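Local coordinates for protein formylmethanofuran--tetrahydromethanopterin formyltransferase (Methanosarcina barkeri, PDB 1M5S) that acts as a formyltransferase of methanogenesis, reversibly passing the formyl group of formylmethanofuran on to tetrahydromethanopterin, at residues 1-6 / 267-272; 14-19 / 280-285; 24-29 / 67-72; 104-109 / 153-158; 164-169 / 245-250. One frame throughout, in Å; residues are numbered along the deposited sequence.

Contact 1: 1-6 / 267-272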
# COMPACT_ATOMS: atom_id res chain seq x y z
N MET A 1 8.33 -7.89 -36.30
CA MET A 1 8.53 -8.60 -35.00
C MET A 1 7.28 -8.47 -34.12
O MET A 1 6.66 -7.41 -34.05
CB MET A 1 9.74 -8.01 -34.26
CG MET A 1 10.03 -8.66 -32.91
SD MET A 1 11.32 -7.77 -32.00
CE MET A 1 12.75 -8.15 -33.01
N GLU A 2 6.89 -9.59 -33.53
CA GLU A 2 5.83 -9.61 -32.53
C GLU A 2 6.34 -10.32 -31.29
O GLU A 2 7.09 -11.30 -31.38
CB GLU A 2 4.60 -10.34 -33.05
CG GLU A 2 3.80 -9.56 -34.08
CD GLU A 2 2.59 -10.33 -34.61
OE1 GLU A 2 2.25 -11.39 -34.07
OE2 GLU A 2 1.96 -9.83 -35.57
N ILE A 3 6.01 -9.77 -30.13
CA ILE A 3 6.18 -10.50 -28.88
C ILE A 3 4.81 -10.74 -28.25
O ILE A 3 4.00 -9.81 -28.09
CB ILE A 3 7.09 -9.74 -27.88
CG1 ILE A 3 8.39 -9.34 -28.57
CG2 ILE A 3 7.42 -10.62 -26.69
CD1 ILE A 3 9.15 -8.30 -27.83
N ASN A 4 4.51 -12.01 -28.03
CA ASN A 4 3.21 -12.44 -27.52
C ASN A 4 2.09 -11.94 -28.42
O ASN A 4 1.05 -11.49 -27.95
CB ASN A 4 3.03 -11.92 -26.08
CG ASN A 4 2.14 -12.82 -25.26
OD1 ASN A 4 2.17 -14.04 -25.42
ND2 ASN A 4 1.30 -12.22 -24.42
N GLY A 5 2.37 -11.90 -29.72
CA GLY A 5 1.38 -11.48 -30.69
C GLY A 5 1.29 -9.97 -30.86
O GLY A 5 0.55 -9.49 -31.72
N VAL A 6 2.01 -9.24 -30.02
CA VAL A 6 1.99 -7.78 -30.08
C VAL A 6 3.07 -7.28 -31.03
O VAL A 6 4.25 -7.57 -30.85
CB VAL A 6 2.20 -7.16 -28.67
CG1 VAL A 6 2.22 -5.64 -28.74
CG2 VAL A 6 1.10 -7.62 -27.73
N ALA A 267 7.00 -7.20 -20.25
CA ALA A 267 5.93 -7.22 -19.24
C ALA A 267 4.65 -6.60 -19.79
O ALA A 267 3.56 -7.13 -19.56
CB ALA A 267 6.38 -6.49 -17.98
N ALA A 268 4.78 -5.53 -20.57
CA ALA A 268 3.64 -4.87 -21.19
C ALA A 268 2.84 -5.78 -22.13
O ALA A 268 1.61 -5.71 -22.16
CB ALA A 268 4.08 -3.62 -21.93
N VAL A 269 3.52 -6.59 -22.94
CA VAL A 269 2.81 -7.42 -23.91
C VAL A 269 2.14 -8.65 -23.31
O VAL A 269 1.52 -9.44 -24.03
CB VAL A 269 3.72 -7.88 -25.09
CG1 VAL A 269 4.35 -6.68 -25.77
CG2 VAL A 269 4.78 -8.86 -24.60
N THR A 270 2.25 -8.83 -22.00
CA THR A 270 1.54 -9.93 -21.33
C THR A 270 0.09 -9.57 -21.02
O THR A 270 -0.71 -10.45 -20.69
CB THR A 270 2.25 -10.37 -20.02
OG1 THR A 270 2.26 -9.29 -19.08
CG2 THR A 270 3.67 -10.79 -20.31
N VAL A 271 -0.25 -8.28 -21.15
CA VAL A 271 -1.60 -7.79 -20.89
C VAL A 271 -2.47 -7.91 -22.14
O VAL A 271 -2.17 -7.31 -23.17
CB VAL A 271 -1.58 -6.29 -20.44
CG1 VAL A 271 -3.01 -5.75 -20.27
CG2 VAL A 271 -0.80 -6.14 -19.13
N PRO A 272 -3.57 -8.68 -22.06
CA PRO A 272 -4.42 -8.90 -23.24
C PRO A 272 -5.05 -7.60 -23.74
O PRO A 272 -5.51 -6.77 -22.95
CB PRO A 272 -5.48 -9.89 -22.74
CG PRO A 272 -5.48 -9.72 -21.24
CD PRO A 272 -4.05 -9.46 -20.90
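Val-269, with chi1 at -56°, places CG1 beside its own backbone N and wedges CG2 between that N and the carbonyl carbon, and the two methyls thereby serve different neighbours. CG1 lies 3.6 Å from CB of Val-6, while CG2 meets CG2 of Ile-3 at 3.8 Å, the side chains of Ile-3 and Val-269 crossing at about a right angle. A branched, compact valine suits this place because it touches both arms of a hairpin at once. Asn-4 swings its CG away from its backbone N (chi1 -151°), which carries ND2 to the carbonyl O of Val-269. That hydrogen bond is 2.8 Å long and nearly straight at 173°; the acceptor lies in the amide plane of Asn-4, whereas the donor is tilted from the carbonyl plane of Val-269. Asn-4 and Gly-5 occupy the centre of a type I' turn, where both have positive phi, a conformation that asparagine and glycine tolerate well. The turn is closed by Val-6 N to Ile-3 O at 2.8 Å. Thr-270 folds OG1 back to the O of Ala-267, at 2.6 Å, where helix 254-268 runs out. The hairpin therefore rests on the end of that helix; strand 274-278 runs parallel beside strand 6-8, and Val-6 and Val-269 both touch its Ile-277, while Ala-268 and Val-271 face helix 173-187.

Contact 2: 14-19 / 280-285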
# COMPACT_ATOMS: atom_id res chain seq x y z
N GLU A 14 14.71 8.12 -28.87
CA GLU A 14 15.74 9.14 -28.95
C GLU A 14 15.98 9.74 -27.57
O GLU A 14 15.12 10.46 -27.03
CB GLU A 14 15.30 10.23 -29.93
CG GLU A 14 16.24 11.42 -30.03
CD GLU A 14 16.58 11.77 -31.46
OE1 GLU A 14 15.66 11.79 -32.30
OE2 GLU A 14 17.78 12.00 -31.74
N ALA A 15 17.17 9.50 -27.04
CA ALA A 15 17.52 9.92 -25.69
C ALA A 15 18.59 11.02 -25.64
O ALA A 15 19.50 11.06 -26.48
CB ALA A 15 17.96 8.72 -24.87
N PHE A 16 18.53 11.85 -24.59
CA PHE A 16 19.42 12.99 -24.39
C PHE A 16 20.40 12.74 -23.24
O PHE A 16 20.11 11.95 -22.33
CB PHE A 16 18.59 14.24 -24.09
CG PHE A 16 17.49 14.48 -25.08
CD1 PHE A 16 16.37 13.65 -25.11
CD2 PHE A 16 17.56 15.54 -25.98
CE1 PHE A 16 15.35 13.86 -26.04
CE2 PHE A 16 16.54 15.77 -26.91
CZ PHE A 16 15.44 14.93 -26.94
N PRO A 17 21.57 13.39 -23.26
CA PRO A 17 22.44 13.32 -22.08
C PRO A 17 21.88 14.15 -20.92
O PRO A 17 21.17 15.14 -21.13
CB PRO A 17 23.78 13.86 -22.59
CG PRO A 17 23.38 14.81 -23.67
CD PRO A 17 22.19 14.17 -24.35
N ILE A 18 22.11 13.66 -19.70
CA ILE A 18 21.69 14.38 -18.50
C ILE A 18 22.63 14.06 -17.33
O ILE A 18 23.43 13.13 -17.41
CB ILE A 18 20.22 14.04 -18.14
CG1 ILE A 18 19.64 15.10 -17.21
CG2 ILE A 18 20.14 12.63 -17.54
CD1 ILE A 18 18.13 15.24 -17.25
N LYS A 19 22.63 14.92 -16.32
CA LYS A 19 23.42 14.66 -15.13
C LYS A 19 22.55 13.93 -14.11
O LYS A 19 21.42 14.35 -13.82
CB LYS A 19 23.93 15.98 -14.54
CG LYS A 19 24.67 16.86 -15.54
CD LYS A 19 25.84 16.12 -16.17
CE LYS A 19 26.66 17.05 -17.05
NZ LYS A 19 27.94 16.42 -17.46
N GLY A 280 9.27 6.82 -28.95
CA GLY A 280 9.28 8.19 -29.41
C GLY A 280 10.67 8.68 -29.75
O GLY A 280 11.61 8.48 -28.99
N ASN A 281 10.82 9.24 -30.94
CA ASN A 281 12.07 9.88 -31.31
C ASN A 281 11.85 11.23 -31.98
O ASN A 281 10.71 11.68 -32.15
CB ASN A 281 12.94 8.97 -32.19
CG ASN A 281 12.25 8.54 -33.48
OD1 ASN A 281 11.88 7.37 -33.62
ND2 ASN A 281 12.19 9.44 -34.46
N TYR A 282 12.95 11.93 -32.19
CA TYR A 282 12.87 13.28 -32.76
C TYR A 282 13.61 13.37 -34.10
O TYR A 282 14.37 14.32 -34.36
CB TYR A 282 13.46 14.27 -31.75
CG TYR A 282 12.56 14.43 -30.52
CD1 TYR A 282 11.51 15.35 -30.55
CD2 TYR A 282 12.77 13.64 -29.38
CE1 TYR A 282 10.67 15.49 -29.44
CE2 TYR A 282 11.92 13.78 -28.27
CZ TYR A 282 10.87 14.70 -28.30
OH TYR A 282 10.04 14.83 -27.23
N GLY A 283 13.38 12.37 -34.96
CA GLY A 283 13.97 12.34 -36.28
C GLY A 283 15.43 11.94 -36.32
O GLY A 283 16.00 11.69 -37.39
N GLY A 284 16.02 11.78 -35.13
CA GLY A 284 17.45 11.58 -35.03
C GLY A 284 18.20 12.90 -34.92
O GLY A 284 19.43 12.91 -34.84
N LYS A 285 17.46 14.00 -34.86
CA LYS A 285 18.05 15.34 -34.96
C LYS A 285 18.03 16.13 -33.66
O LYS A 285 18.20 17.35 -33.67
CB LYS A 285 17.34 16.15 -36.06
CG LYS A 285 17.53 15.60 -37.47
CD LYS A 285 19.01 15.49 -37.87
CE LYS A 285 19.39 14.05 -38.23
NZ LYS A 285 18.38 13.40 -39.12
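Glu-14 reaches across to the turn at Tyr-282 to Lys-285 with its whole side chain. Its CB rests against CB of Asn-281 at 3.5 Å. CG, placed opposite the backbone N, passes near the edge of the Tyr-282 ring, and a bend at chi2 (130°) then turns the carboxylate into the loop. There OE1 takes two backbone amides: Tyr-282 N at 2.7 Å on its anti lone pair and Gly-284 N at 2.9 Å on its syn lone pair. OE2 lies 3.3 Å from CA of Gly-284 and accepts from the backbone N of Gly-287. A glutamate suits this buried spot because its two oxygens can satisfy several N-H groups of a loop. The backbone N of Glu-14 gives a further bond to Gly-280 O, at 3.1 Å. Nearby, CZ of Phe-16 comes within 3.8 Å of CD2 of Tyr-282, with the rings inclined at 68°. Gly-284 must be glycine, since a CB would jam against the carbonyl O before it. The result is a type I' turn with glycine at both central positions, its amides tied to a carboxylate on strand 12-26, fastening the loop between strands 274-278 and 289-292.

Contact 3: 24-29 / 67-72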
# COMPACT_ATOMS: atom_id res chain seq x y z
N LEU A 24 21.18 6.83 -1.76
CA LEU A 24 20.54 5.78 -0.98
C LEU A 24 19.91 6.36 0.29
O LEU A 24 20.60 6.99 1.09
CB LEU A 24 21.56 4.71 -0.58
CG LEU A 24 21.11 3.60 0.38
CD1 LEU A 24 19.99 2.79 -0.24
CD2 LEU A 24 22.28 2.71 0.70
N ILE A 25 18.59 6.26 0.39
CA ILE A 25 17.89 6.63 1.62
C ILE A 25 17.54 5.36 2.39
O ILE A 25 16.86 4.49 1.86
CB ILE A 25 16.59 7.43 1.33
CG1 ILE A 25 16.90 8.65 0.45
CG2 ILE A 25 15.96 7.91 2.64
CD1 ILE A 25 15.68 9.23 -0.23
N THR A 26 18.13 5.20 3.58
CA THR A 26 17.71 4.13 4.48
C THR A 26 16.78 4.67 5.55
O THR A 26 16.65 5.89 5.72
CB THR A 26 18.89 3.43 5.17
OG1 THR A 26 19.47 4.30 6.14
CG2 THR A 26 19.96 3.00 4.15
N ALA A 27 16.05 3.77 6.19
CA ALA A 27 15.08 4.14 7.21
C ALA A 27 14.79 2.94 8.08
O ALA A 27 15.31 1.85 7.83
CB ALA A 27 13.79 4.65 6.56
N ALA A 28 13.99 3.14 9.13
CA ALA A 28 13.72 2.09 10.11
C ALA A 28 13.03 0.90 9.45
O ALA A 28 13.33 -0.25 9.76
CB ALA A 28 12.86 2.64 11.26
N THR A 29 12.12 1.20 8.51
CA THR A 29 11.37 0.19 7.76
C THR A 29 11.27 0.58 6.29
O THR A 29 11.41 1.76 5.95
CB THR A 29 9.92 0.03 8.29
OG1 THR A 29 9.18 1.22 8.00
CG2 THR A 29 9.92 -0.22 9.81
N ASP A 67 24.29 0.57 6.59
CA ASP A 67 23.82 0.45 7.97
C ASP A 67 22.92 -0.76 8.21
O ASP A 67 22.34 -0.90 9.29
CB ASP A 67 23.09 1.74 8.39
CG ASP A 67 21.85 2.03 7.56
OD1 ASP A 67 21.54 1.25 6.63
OD2 ASP A 67 21.19 3.06 7.83
N GLY A 68 22.81 -1.62 7.21
CA GLY A 68 22.07 -2.86 7.38
C GLY A 68 20.57 -2.66 7.50
O GLY A 68 19.84 -3.53 7.95
N ARG A 69 20.10 -1.52 7.01
CA ARG A 69 18.69 -1.13 7.17
C ARG A 69 18.00 -1.12 5.81
O ARG A 69 18.65 -1.01 4.76
CB ARG A 69 18.58 0.28 7.75
CG ARG A 69 18.96 0.35 9.23
CD ARG A 69 18.38 1.59 9.93
NE ARG A 69 18.66 2.84 9.22
CZ ARG A 69 18.09 4.02 9.51
NH1 ARG A 69 17.20 4.12 10.51
NH2 ARG A 69 18.35 5.16 8.87
N PRO A 70 16.68 -1.29 5.78
CA PRO A 70 16.01 -1.17 4.47
C PRO A 70 16.22 0.21 3.85
O PRO A 70 16.27 1.21 4.57
CB PRO A 70 14.54 -1.41 4.82
CG PRO A 70 14.46 -0.83 6.23
CD PRO A 70 15.69 -1.43 6.86
N GLY A 71 16.37 0.28 2.53
CA GLY A 71 16.52 1.57 1.88
C GLY A 71 15.93 1.67 0.48
O GLY A 71 15.29 0.73 0.00
N VAL A 72 16.05 2.85 -0.12
CA VAL A 72 15.58 3.11 -1.48
C VAL A 72 16.64 3.94 -2.20
O VAL A 72 17.09 4.97 -1.69
CB VAL A 72 14.25 3.91 -1.50
CG1 VAL A 72 13.77 4.08 -2.93
CG2 VAL A 72 13.18 3.22 -0.67
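Thr-26 and Asp-67 point at each other from opposite directions, while Arg-69 crosses Thr-26 at about a right angle, the polar ends closing into a network. OG1 of Thr-26 donates to OD2 of Asp-67 at 2.7 Å, on the syn side of the carboxylate, and accepts from NH2 of Arg-69 at 3.1 Å. NE of Arg-69 completes the set with a salt bridge of 2.9 Å to the same OD2, approached from above the carboxylate plane. Threonine suits the middle because one hydroxyl can both give and receive; OG1 sits between the backbone N and the carbonyl carbon (chi1 71°), facing both partners. Asp-67 also forms an Asx turn, its OD1 accepting from N of Arg-69. One face of the guanidinium lies over the carbonyl carbon of Ala-27, and NH2 also bonds Thr-101 O. Beside this network Val-72 N gives to Ile-25 O at 2.7 Å, Ile-25 N returns the bond to Val-72 O, and Ala-27 N reaches Pro-70 O at 3.0 Å. At Gly-71 a CB would clash with Ile-25 O. Strand 12-26 runs here between strands 71-78 and 103-106; Val-72 and Ala-27 lean on helix 30-41, and Ala-28 meets Thr-178 of the second subunit.

Contact 4: 104-109 / 153-158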
# COMPACT_ATOMS: atom_id res chain seq x y z
N VAL A 104 21.09 9.10 4.91
CA VAL A 104 21.45 9.31 3.51
C VAL A 104 22.87 8.84 3.27
O VAL A 104 23.79 9.21 3.99
CB VAL A 104 21.36 10.81 3.13
CG1 VAL A 104 21.95 11.03 1.75
CG2 VAL A 104 19.92 11.26 3.14
N PHE A 105 23.04 7.98 2.27
CA PHE A 105 24.35 7.51 1.85
C PHE A 105 24.58 7.79 0.37
O PHE A 105 23.65 8.10 -0.37
CB PHE A 105 24.49 6.01 2.12
CG PHE A 105 24.33 5.64 3.57
CD1 PHE A 105 25.40 5.73 4.45
CD2 PHE A 105 23.09 5.25 4.07
CE1 PHE A 105 25.25 5.44 5.80
CE2 PHE A 105 22.93 4.95 5.41
CZ PHE A 105 24.01 5.05 6.28
N ASN A 106 25.83 7.65 -0.05
CA ASN A 106 26.23 7.97 -1.42
C ASN A 106 25.92 6.80 -2.36
O ASN A 106 26.45 5.70 -2.18
CB ASN A 106 27.73 8.27 -1.45
CG ASN A 106 28.18 8.91 -2.75
OD1 ASN A 106 27.42 8.98 -3.73
ND2 ASN A 106 29.40 9.41 -2.76
N GLY A 107 25.09 7.06 -3.37
CA GLY A 107 24.74 6.02 -4.32
C GLY A 107 25.81 5.77 -5.37
O GLY A 107 25.89 4.67 -5.91
N LEU A 108 26.62 6.79 -5.66
CA LEU A 108 27.68 6.69 -6.67
C LEU A 108 29.05 7.01 -6.08
O LEU A 108 29.66 8.02 -6.42
CB LEU A 108 27.38 7.65 -7.84
CG LEU A 108 26.41 7.19 -8.94
CD1 LEU A 108 25.83 8.38 -9.67
CD2 LEU A 108 27.14 6.28 -9.91
N PRO A 109 29.56 6.14 -5.19
CA PRO A 109 30.75 6.46 -4.38
C PRO A 109 32.06 6.49 -5.18
O PRO A 109 32.93 7.31 -4.90
CB PRO A 109 30.76 5.36 -3.33
CG PRO A 109 30.10 4.21 -4.00
CD PRO A 109 29.01 4.82 -4.83
N GLU A 153 29.24 12.14 3.58
CA GLU A 153 29.81 13.43 3.19
C GLU A 153 29.38 13.84 1.78
O GLU A 153 28.91 14.97 1.56
CB GLU A 153 31.33 13.38 3.27
CG GLU A 153 31.99 14.67 2.80
CD GLU A 153 33.49 14.63 2.91
OE1 GLU A 153 34.10 13.63 2.45
OE2 GLU A 153 34.06 15.60 3.46
N ASN A 154 29.49 12.90 0.85
CA ASN A 154 29.32 13.19 -0.57
C ASN A 154 28.17 12.41 -1.20
O ASN A 154 27.85 11.30 -0.77
CB ASN A 154 30.61 12.86 -1.33
CG ASN A 154 31.68 13.93 -1.17
OD1 ASN A 154 31.38 15.13 -1.11
ND2 ASN A 154 32.93 13.50 -1.12
N ILE A 155 27.61 12.97 -2.26
CA ILE A 155 26.77 12.22 -3.18
C ILE A 155 27.33 12.32 -4.61
O ILE A 155 27.48 13.42 -5.16
CB ILE A 155 25.31 12.73 -3.15
CG1 ILE A 155 24.64 12.27 -1.86
CG2 ILE A 155 24.53 12.20 -4.35
CD1 ILE A 155 23.73 13.30 -1.28
N GLY A 156 27.65 11.16 -5.19
CA GLY A 156 28.21 11.12 -6.53
C GLY A 156 27.20 11.39 -7.63
O GLY A 156 25.99 11.17 -7.47
N ALA A 157 27.73 11.83 -8.77
CA ALA A 157 26.92 12.13 -9.95
C ALA A 157 27.72 11.78 -11.20
O ALA A 157 28.95 11.68 -11.15
CB ALA A 157 26.52 13.60 -9.96
N ILE A 158 27.02 11.44 -12.28
CA ILE A 158 27.66 11.13 -13.55
C ILE A 158 26.89 11.74 -14.72
O ILE A 158 25.89 12.44 -14.52
CB ILE A 158 27.79 9.60 -13.79
CG1 ILE A 158 26.46 8.88 -13.52
CG2 ILE A 158 28.90 9.02 -12.92
CD1 ILE A 158 25.72 8.48 -14.76
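Asn-106 hooks Gly-156 by its side-chain oxygen, and the same oxygen closes an Asx turn with Leu-108. OD1 receives Gly-156 N at 2.6 Å and 171°, and Leu-108 N at 3.0 Å, the two donors arriving from opposite faces of the amide plane. Asparagine fits because it puts an acceptor at a suitable reach: CG stands opposite the backbone N (chi1 -167°), which extends OD1 across to the other strand. Were a leucine to stand here, the amides of Gly-156 and Leu-108 would probably be left without their shared acceptor, and the turn through Gly-107 would be freer to shift. CB of Asn-106 also lies 3.1 Å from Asn-154 O. Beside this grip lie apolar contacts: Leu-108 lays CD1 against CG1 of Ile-158 at 3.9 Å, and Val-104 CG1 meets Ile-155 CD1 at 4.2 Å.

Further out, Gln-114 positions the first shell, its OE1 taking ND2 of Asn-106 and its NE2 binding the O of Leu-108; Glu-152 and Arg-137 hold the backbone N and O of Asn-106. Helix 81-95 packs on Val-104 and Ile-155 through Ile-92. The segments belong to strands 103-106 and 147-170, paired in parallel, but they splay apart here: their short axes are inclined at 47° and pass no closer than 6.8 Å, so the side chain takes over from backbone pairing. Gly-156 has to lack a side chain, because its CA makes a C-H...O contact of 3.4 Å to Leu-108 O and a CB would fall 1.9 Å from that oxygen.

Contact 5: 164-169 / 245-250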
# COMPACT_ATOMS: atom_id res chain seq x y z
N GLY A 164 15.03 7.69 -22.70
CA GLY A 164 14.71 6.35 -23.20
C GLY A 164 13.24 6.04 -22.97
O GLY A 164 12.65 6.53 -22.01
N ASN A 165 12.59 5.35 -23.90
CA ASN A 165 11.14 5.18 -23.80
C ASN A 165 10.59 4.11 -24.73
O ASN A 165 11.29 3.62 -25.62
CB ASN A 165 10.43 6.52 -24.07
CG ASN A 165 10.43 6.90 -25.54
OD1 ASN A 165 9.57 6.48 -26.30
ND2 ASN A 165 11.40 7.71 -25.94
N PHE A 166 9.36 3.69 -24.46
CA PHE A 166 8.54 2.98 -25.44
C PHE A 166 7.07 3.32 -25.25
O PHE A 166 6.67 3.85 -24.20
CB PHE A 166 8.79 1.47 -25.36
CG PHE A 166 8.43 0.86 -24.02
CD1 PHE A 166 7.14 0.37 -23.78
CD2 PHE A 166 9.38 0.77 -23.01
CE1 PHE A 166 6.81 -0.19 -22.55
CE2 PHE A 166 9.06 0.21 -21.77
CZ PHE A 166 7.77 -0.27 -21.55
N PHE A 167 6.30 3.18 -26.33
CA PHE A 167 4.87 3.47 -26.33
C PHE A 167 4.08 2.16 -26.24
O PHE A 167 4.52 1.13 -26.75
CB PHE A 167 4.47 4.20 -27.62
CG PHE A 167 4.86 5.66 -27.65
CD1 PHE A 167 6.05 6.10 -27.10
CD2 PHE A 167 4.02 6.59 -28.26
CE1 PHE A 167 6.41 7.45 -27.17
CE2 PHE A 167 4.37 7.93 -28.33
CZ PHE A 167 5.57 8.36 -27.78
N ILE A 168 2.93 2.21 -25.57
CA ILE A 168 2.05 1.05 -25.45
C ILE A 168 0.68 1.44 -25.99
O ILE A 168 0.02 2.32 -25.43
CB ILE A 168 1.85 0.59 -23.98
CG1 ILE A 168 3.20 0.29 -23.32
CG2 ILE A 168 0.99 -0.68 -23.93
CD1 ILE A 168 3.09 0.17 -21.81
N PHE A 169 0.30 0.81 -27.10
CA PHE A 169 -1.02 1.01 -27.71
C PHE A 169 -1.97 -0.06 -27.18
O PHE A 169 -1.67 -1.25 -27.25
CB PHE A 169 -0.92 0.88 -29.24
CG PHE A 169 -0.12 1.96 -29.90
CD1 PHE A 169 1.23 2.14 -29.60
CD2 PHE A 169 -0.69 2.77 -30.88
CE1 PHE A 169 1.99 3.10 -30.25
CE2 PHE A 169 0.06 3.73 -31.54
CZ PHE A 169 1.40 3.89 -31.23
N TYR A 245 -0.07 4.89 -23.78
CA TYR A 245 0.75 5.38 -22.67
C TYR A 245 2.21 5.22 -23.04
O TYR A 245 2.58 4.30 -23.78
CB TYR A 245 0.45 4.61 -21.37
CG TYR A 245 -0.84 5.02 -20.70
CD1 TYR A 245 -0.93 6.22 -19.99
CD2 TYR A 245 -1.99 4.24 -20.83
CE1 TYR A 245 -2.13 6.62 -19.42
CE2 TYR A 245 -3.19 4.64 -20.28
CZ TYR A 245 -3.26 5.83 -19.58
OH TYR A 245 -4.46 6.25 -19.09
N GLU A 246 3.04 6.13 -22.55
CA GLU A 246 4.47 6.07 -22.76
C GLU A 246 5.18 5.91 -21.42
O GLU A 246 4.71 6.40 -20.39
CB GLU A 246 4.95 7.35 -23.45
CG GLU A 246 6.45 7.50 -23.52
CD GLU A 246 6.90 8.84 -24.09
OE1 GLU A 246 6.06 9.77 -24.20
OE2 GLU A 246 8.10 8.95 -24.42
N ILE A 247 6.25 5.12 -21.41
CA ILE A 247 7.12 5.02 -20.25
C ILE A 247 8.48 5.64 -20.60
O ILE A 247 9.11 5.23 -21.57
CB ILE A 247 7.28 3.55 -19.81
CG1 ILE A 247 5.93 3.03 -19.30
CG2 ILE A 247 8.34 3.42 -18.71
CD1 ILE A 247 6.00 1.77 -18.54
N VAL A 248 8.79 6.75 -19.94
CA VAL A 248 10.10 7.40 -20.06
C VAL A 248 11.07 6.85 -19.02
O VAL A 248 10.71 6.69 -17.86
CB VAL A 248 9.99 8.93 -19.90
CG1 VAL A 248 11.37 9.56 -19.97
CG2 VAL A 248 9.10 9.50 -20.98
N ILE A 249 12.30 6.59 -19.46
CA ILE A 249 13.32 5.91 -18.66
C ILE A 249 14.61 6.75 -18.67
O ILE A 249 15.12 7.08 -19.74
CB ILE A 249 13.62 4.50 -19.24
CG1 ILE A 249 12.32 3.69 -19.35
CG2 ILE A 249 14.63 3.77 -18.38
CD1 ILE A 249 12.44 2.43 -20.15
N ASN A 250 15.04 7.21 -17.50
CA ASN A 250 16.37 7.78 -17.33
C ASN A 250 17.25 6.71 -16.71
O ASN A 250 16.75 5.80 -16.07
CB ASN A 250 16.34 9.00 -16.41
CG ASN A 250 15.59 10.16 -17.02
OD1 ASN A 250 14.96 10.03 -18.07
ND2 ASN A 250 15.64 11.31 -16.35
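Gly-164 to Phe-169 and Tyr-245 to Asn-250 run antiparallel, their axes at 167°. Among the backbone bonds, Ile-249 N gives to Gly-164 O at 2.6 Å, Ile-247 and Phe-166 exchange a pair, and Ile-168 N reaches Tyr-245 O at 2.8 Å, with Tyr-245 N returning the bond. C-H...O contacts lie between, as Asn-165 CA to Ile-247 O at 3.0 Å. CB of Glu-246 sits over the face of the Phe-167 ring, 4.3 Å from its centroid, a CH-pi contact, and CD comes to 3.4 Å from CE1. CG stands anti to the backbone N (chi1 170°), and the extended chain carries the carboxylate along the ring to Asn-165; OE2 and Asn-165 OD1 do not bond, OD1 accepting from Gly-280 N. With an alanine for Glu-246, Phe-167 would probably lose the packing of CG and the carboxylate, and a gap would open beside Asn-165. The face of Phe-166, Ile-168, Ile-247 and Ile-249 is mostly apolar, Phe-166 CZ lying 4.0 Å from Ile-247 CD1; Tyr-245 shares it, its OH bonded to Glu-146 of the fourth subunit. Helix 254-268 rests on Phe-166, Ile-168 and Ile-249, helix 173-187 on Ile-247, and strand 274-278 flanks strand 147-170, bonded at Phe-167 to Ser-278.

In the fold
Contacts 2 to 5 lie along the long strands 12-26 and 147-170; contact 1 sits off them, against contact 5. Contact 5, about 11 Å from the centre of the chain, touches two others: Ile-168 CD1 meets Ala-268 CB of contact 1 at 3.9 Å, and Gly-164 N lies 3.8 Å from Ala-15 CB of contact 2. Contacts 3 and 4 are joined by a probable bond of Leu-24 O to Phe-105 N at 2.9 Å, and contact 2 reaches contact 4 through Lys-19 CD, 4.0 Å from Ile-158 O. Contacts 1 and 4 are far apart, their centres about 38 Å from each other. Contacts 1, 3 and 5 also reach neighbouring subunits, as befits a homotetramer, whereas 2 and 4 touch no other subunit.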